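Local coordinates for protein shikimate kinase (PDB 3VAA) that probably catalyses the ATP-dependent phosphorylation of the 3-hydroxyl group of shikimate, the fifth of seven steps to chorismate, precursor of the aromatic amino acids, at residues K38-N50 against I186-L199. Residues are numbered along the deposited sequence; the frame is centred on the assembly and turned at random.
Sequences KTTLGKAFARKLN and IESSVQRLQELLEL
Helix 38-49 and the 186-196 part of the C-terminal helix cross at -67° with axes 9.5 Å apart, and their backbones come nearest where Phe45 faces Val190. Val190 is a knob in a hole formed by Leu41, Ala44, Phe45 and Lys48: CG2 is directed at Ala44 CB and Leu41 CD1, while CG1 presses tightly on Lys48 CG at 3.5 Å. Ala44 is packed just as tightly, its CB lying 3.5 Å from Ile186 CG2. With CG anti to the backbone N (chi1 -166°), the Phe45 ring reaches across to the C-terminal helix, where Leu193 CD2 stands almost on the ring normal, 3.8 Å from the centroid, in a CH-pi contact. Leu49 CD1 covers the opposite face, off centre, and Leu197 CD2 approaches Phe45 CE2 obliquely at 3.9 Å. This is one flank of the P-loop kinase fold of shikimate kinases: both helices pack on the same side of the parallel sheet, Phe45 touching Val98 and Leu193 reaching Val122 and Phe175. Helix 38-49 begins with Lys38 and Thr39 of the Walker A motif, both predicted to bind ATP, Thr39 also magnesium, so the contact joins the helix behind the phosphate loop to the chain's last helix. On the solvent side, Lys48 bends at chi2 (68°) and its NZ forms a salt bridge with Glu187 OE2 at 3.1 Å, meeting that oxygen on its syn lone pair; Gln191 NE2 donates to the same oxygen from the anti side, slightly out of the carboxylate plane, at 2.7 Å. Nearby, Gln194 OE1 lies against the Lys48 methylenes as its NE2 donates to the terminal carboxylate oxygen Leu199 OXT, 3.2 Å away.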
loop_
_atom_site.group_PDB
_atom_site.type_symbol
_atom_site.label_atom_id
_atom_site.label_comp_id
_atom_site.label_asym_id
_atom_site.label_seq_id
_atom_site.Cartn_x
_atom_site.Cartn_y
_atom_site.Cartn_z
ATOM N N LYS A 38 -4.459 -1.502 2.565
ATOM C CA LYS A 38 -3.407 -0.679 3.168
ATOM C C LYS A 38 -3.958 0.445 4.042
ATOM O O LYS A 38 -3.448 0.682 5.129
ATOM C CB LYS A 38 -2.464 -0.129 2.086
ATOM C CG LYS A 38 -1.708 -1.224 1.333
ATOM C CD LYS A 38 -0.863 -0.662 0.166
ATOM C CE LYS A 38 -1.702 -0.074 -0.943
ATOM N NZ LYS A 38 -0.866 0.242 -2.084
ATOM N N THR A 39 -5.023 1.109 3.595
ATOM C CA THR A 39 -5.626 2.180 4.384
ATOM C C THR A 39 -6.417 1.614 5.562
ATOM O O THR A 39 -6.273 2.066 6.714
ATOM C CB THR A 39 -6.516 3.072 3.491
ATOM O OG1 THR A 39 -5.682 3.676 2.492
ATOM C CG2 THR A 39 -7.214 4.172 4.315
ATOM N N THR A 40 -7.254 0.627 5.279
ATOM C CA THR A 40 -8.081 0.009 6.316
ATOM C C THR A 40 -7.234 -0.585 7.456
ATOM O O THR A 40 -7.437 -0.281 8.632
ATOM C CB THR A 40 -8.979 -1.076 5.687
ATOM O OG1 THR A 40 -9.879 -0.446 4.775
ATOM C CG2 THR A 40 -9.810 -1.850 6.762
ATOM N N LEU A 41 -6.307 -1.460 7.107
ATOM C CA LEU A 41 -5.469 -2.099 8.107
ATOM C C LEU A 41 -4.489 -1.108 8.709
ATOM O O LEU A 41 -4.271 -1.102 9.916
ATOM C CB LEU A 41 -4.714 -3.281 7.488
ATOM C CG LEU A 41 -3.802 -4.012 8.469
ATOM C CD1 LEU A 41 -4.569 -4.507 9.692
ATOM C CD2 LEU A 41 -3.129 -5.191 7.773
ATOM N N GLY A 42 -3.931 -0.252 7.864
ATOM C CA GLY A 42 -2.956 0.747 8.292
ATOM C C GLY A 42 -3.484 1.663 9.361
ATOM O O GLY A 42 -2.848 1.832 10.392
ATOM N N LYS A 43 -4.654 2.261 9.116
ATOM C CA LYS A 43 -5.282 3.156 10.106
ATOM C C LYS A 43 -5.634 2.435 11.398
ATOM O O LYS A 43 -5.444 2.978 12.480
ATOM C CB LYS A 43 -6.523 3.838 9.519
ATOM C CG LYS A 43 -6.190 4.877 8.467
ATOM C CD LYS A 43 -7.398 5.643 7.979
ATOM C CE LYS A 43 -6.989 6.732 6.989
ATOM N NZ LYS A 43 -8.128 7.632 6.620
ATOM N N ALA A 44 -6.118 1.197 11.286
ATOM C CA ALA A 44 -6.476 0.414 12.473
ATOM C C ALA A 44 -5.234 -0.011 13.250
ATOM O O ALA A 44 -5.242 -0.033 14.487
ATOM C CB ALA A 44 -7.320 -0.811 12.089
ATOM N N PHE A 45 -4.162 -0.320 12.521
ATOM C CA PHE A 45 -2.896 -0.728 13.132
ATOM C C PHE A 45 -2.293 0.460 13.862
ATOM O O PHE A 45 -1.876 0.335 15.017
ATOM C CB PHE A 45 -1.922 -1.272 12.062
ATOM C CG PHE A 45 -0.733 -2.026 12.636
ATOM C CD1 PHE A 45 -0.927 -3.083 13.507
ATOM C CD2 PHE A 45 0.564 -1.740 12.230
ATOM C CE1 PHE A 45 0.155 -3.800 14.040
ATOM C CE2 PHE A 45 1.650 -2.464 12.742
ATOM C CZ PHE A 45 1.431 -3.501 13.651
ATOM N N ALA A 46 -2.276 1.621 13.202
ATOM C CA ALA A 46 -1.722 2.840 13.806
ATOM C C ALA A 46 -2.485 3.202 15.072
ATOM O O ALA A 46 -1.876 3.532 16.091
ATOM C CB ALA A 46 -1.732 4.003 12.810
ATOM N N ARG A 47 -3.813 3.146 14.994
ATOM C CA ARG A 47 -4.662 3.409 16.160
ATOM C C ARG A 47 -4.277 2.499 17.331
ATOM O O ARG A 47 -4.127 2.965 18.472
ATOM C CB ARG A 47 -6.159 3.273 15.813
ATOM C CG ARG A 47 -6.786 4.557 15.238
ATOM C CD ARG A 47 -8.340 4.511 15.088
ATOM N NE ARG A 47 -8.751 3.871 13.830
ATOM C CZ ARG A 47 -9.213 2.625 13.688
ATOM N NH1 ARG A 47 -9.524 2.185 12.465
ATOM N NH2 ARG A 47 -9.374 1.816 14.736
ATOM N N LYS A 48 -4.101 1.213 17.033
ATOM C CA LYS A 48 -3.714 0.202 18.025
ATOM C C LYS A 48 -2.361 0.537 18.666
ATOM O O LYS A 48 -2.201 0.411 19.885
ATOM C CB LYS A 48 -3.615 -1.176 17.346
ATOM C CG LYS A 48 -3.439 -2.359 18.299
ATOM C CD LYS A 48 -4.686 -2.570 19.133
ATOM C CE LYS A 48 -4.632 -3.867 19.924
ATOM N NZ LYS A 48 -5.912 -4.100 20.630
ATOM N N LEU A 49 -1.393 0.947 17.838
ATOM C CA LEU A 49 -0.059 1.317 18.317
ATOM C C LEU A 49 -0.013 2.743 18.889
ATOM O O LEU A 49 0.979 3.144 19.482
ATOM C CB LEU A 49 0.968 1.207 17.183
ATOM C CG LEU A 49 1.222 -0.165 16.561
ATOM C CD1 LEU A 49 2.259 -0.054 15.454
ATOM C CD2 LEU A 49 1.684 -1.149 17.616
ATOM N N ASN A 50 -1.091 3.493 18.692
ATOM C CA ASN A 50 -1.194 4.883 19.113
ATOM C C ASN A 50 -0.120 5.755 18.441
ATOM O O ASN A 50 0.555 6.557 19.086
ATOM C CB ASN A 50 -1.153 5.019 20.649
ATOM C CG ASN A 50 -1.697 6.351 21.132
ATOM O OD1 ASN A 50 -1.418 6.780 22.251
ATOM N ND2 ASN A 50 -2.475 7.017 20.282
ATOM N N ILE A 186 -11.000 -6.935 11.238
ATOM C CA ILE A 186 -9.953 -5.912 11.269
ATOM C C ILE A 186 -9.201 -6.012 12.589
ATOM O O ILE A 186 -7.970 -6.042 12.592
ATOM C CB ILE A 186 -10.507 -4.497 11.055
ATOM C CG1 ILE A 186 -11.058 -4.353 9.641
ATOM C CG2 ILE A 186 -9.417 -3.454 11.306
ATOM C CD1 ILE A 186 -11.814 -3.060 9.412
ATOM N N GLU A 187 -9.928 -6.114 13.707
ATOM C CA GLU A 187 -9.286 -6.249 15.019
ATOM C C GLU A 187 -8.413 -7.501 15.089
ATOM O O GLU A 187 -7.326 -7.462 15.651
ATOM C CB GLU A 187 -10.334 -6.288 16.151
ATOM C CG GLU A 187 -9.764 -6.549 17.565
ATOM C CD GLU A 187 -8.771 -5.485 18.024
ATOM O OE1 GLU A 187 -8.772 -4.371 17.457
ATOM O OE2 GLU A 187 -7.994 -5.764 18.962
ATOM N N SER A 188 -8.903 -8.608 14.524
ATOM C CA SER A 188 -8.169 -9.862 14.504
ATOM C C SER A 188 -6.874 -9.719 13.700
ATOM O O SER A 188 -5.805 -10.203 14.105
ATOM C CB SER A 188 -9.028 -10.956 13.877
ATOM O OG SER A 188 -8.334 -12.176 13.903
ATOM N N SER A 189 -6.995 -9.059 12.557
ATOM C CA SER A 189 -5.852 -8.837 11.674
ATOM C C SER A 189 -4.824 -7.955 12.342
ATOM O O SER A 189 -3.629 -8.237 12.285
ATOM C CB SER A 189 -6.307 -8.242 10.347
ATOM O OG SER A 189 -7.076 -9.197 9.633
ATOM N N VAL A 190 -5.290 -6.883 12.972
ATOM C CA VAL A 190 -4.399 -5.996 13.713
ATOM C C VAL A 190 -3.597 -6.776 14.756
ATOM O O VAL A 190 -2.384 -6.597 14.872
ATOM C CB VAL A 190 -5.195 -4.872 14.397
ATOM C CG1 VAL A 190 -4.365 -4.211 15.479
ATOM C CG2 VAL A 190 -5.682 -3.867 13.351
ATOM N N GLN A 191 -4.272 -7.668 15.490
ATOM C CA GLN A 191 -3.616 -8.476 16.518
ATOM C C GLN A 191 -2.584 -9.439 15.940
ATOM O O GLN A 191 -1.504 -9.611 16.498
ATOM C CB GLN A 191 -4.663 -9.261 17.343
ATOM C CG GLN A 191 -5.616 -8.359 18.146
ATOM C CD GLN A 191 -6.732 -9.134 18.845
ATOM O OE1 GLN A 191 -6.801 -10.363 18.757
ATOM N NE2 GLN A 191 -7.619 -8.414 19.529
ATOM N N ARG A 192 -2.928 -10.075 14.830
ATOM C CA ARG A 192 -2.028 -11.008 14.179
ATOM C C ARG A 192 -0.804 -10.277 13.614
ATOM O O ARG A 192 0.335 -10.779 13.671
ATOM C CB ARG A 192 -2.763 -11.709 13.055
ATOM C CG ARG A 192 -2.017 -12.891 12.457
ATOM C CD ARG A 192 -2.885 -13.622 11.433
ATOM N NE ARG A 192 -4.263 -13.802 11.917
ATOM C CZ ARG A 192 -5.327 -13.104 11.506
ATOM N NH1 ARG A 192 -5.229 -12.193 10.552
ATOM N NH2 ARG A 192 -6.521 -13.346 12.039
ATOM N N LEU A 193 -1.041 -9.101 13.051
ATOM C CA LEU A 193 0.052 -8.309 12.491
ATOM C C LEU A 193 0.994 -7.825 13.592
ATOM O O LEU A 193 2.229 -7.853 13.444
ATOM C CB LEU A 193 -0.496 -7.129 11.700
ATOM C CG LEU A 193 0.569 -6.323 10.968
ATOM C CD1 LEU A 193 1.338 -7.230 9.990
ATOM C CD2 LEU A 193 -0.090 -5.160 10.252
ATOM N N GLN A 194 0.407 -7.390 14.695
ATOM C CA GLN A 194 1.159 -6.941 15.845
ATOM C C GLN A 194 2.040 -8.082 16.365
ATOM O O GLN A 194 3.189 -7.862 16.750
ATOM C CB GLN A 194 0.192 -6.433 16.917
ATOM C CG GLN A 194 0.825 -5.708 18.082
ATOM C CD GLN A 194 -0.211 -5.034 18.979
ATOM O OE1 GLN A 194 -1.417 -5.271 18.856
ATOM N NE2 GLN A 194 0.259 -4.190 19.882
ATOM N N GLU A 195 1.512 -9.304 16.349
ATOM C CA GLU A 195 2.271 -10.461 16.807
ATOM C C GLU A 195 3.411 -10.776 15.830
ATOM O O GLU A 195 4.558 -10.996 16.252
ATOM C CB GLU A 195 1.346 -11.673 16.994
ATOM C CG GLU A 195 2.015 -12.890 17.645
ATOM C CD GLU A 195 1.024 -14.008 17.989
ATOM O OE1 GLU A 195 -0.204 -13.771 17.915
ATOM O OE2 GLU A 195 1.478 -15.122 18.343
ATOM N N LEU A 196 3.101 -10.780 14.535
ATOM C CA LEU A 196 4.092 -11.064 13.489
ATOM C C LEU A 196 5.272 -10.094 13.547
ATOM O O LEU A 196 6.425 -10.496 13.397
ATOM C CB LEU A 196 3.438 -10.998 12.096
ATOM C CG LEU A 196 4.313 -11.335 10.873
ATOM C CD1 LEU A 196 4.778 -12.801 10.890
ATOM C CD2 LEU A 196 3.567 -11.013 9.559
ATOM N N LEU A 197 4.977 -8.818 13.764
ATOM C CA LEU A 197 6.022 -7.785 13.839
ATOM C C LEU A 197 6.705 -7.691 15.192
ATOM O O LEU A 197 7.622 -6.878 15.372
ATOM C CB LEU A 197 5.448 -6.416 13.453
ATOM C CG LEU A 197 5.434 -6.100 11.960
ATOM C CD1 LEU A 197 4.948 -7.273 11.120
ATOM C CD2 LEU A 197 4.619 -4.819 11.701
ATOM N N GLU A 198 6.276 -8.527 16.134
ATOM C CA GLU A 198 6.828 -8.548 17.485
ATOM C C GLU A 198 6.673 -7.191 18.156
ATOM O O GLU A 198 7.633 -6.614 18.668
ATOM C CB GLU A 198 8.287 -9.018 17.475
ATOM C CG GLU A 198 8.438 -10.443 16.964
ATOM C CD GLU A 198 9.874 -10.943 16.990
ATOM O OE1 GLU A 198 10.785 -10.166 17.363
ATOM O OE2 GLU A 198 10.088 -12.117 16.626
ATOM N N LEU A 199 5.444 -6.689 18.119
ATOM C CA LEU A 199 5.082 -5.423 18.734
ATOM C C LEU A 199 3.930 -5.672 19.688
ATOM O O LEU A 199 3.473 -6.811 19.851
ATOM C CB LEU A 199 4.663 -4.394 17.673
ATOM C CG LEU A 199 5.756 -3.959 16.694
ATOM C CD1 LEU A 199 5.197 -3.003 15.648
ATOM C CD2 LEU A 199 6.911 -3.319 17.440
ATOM O OXT LEU A 199 3.420 -4.740 20.310
#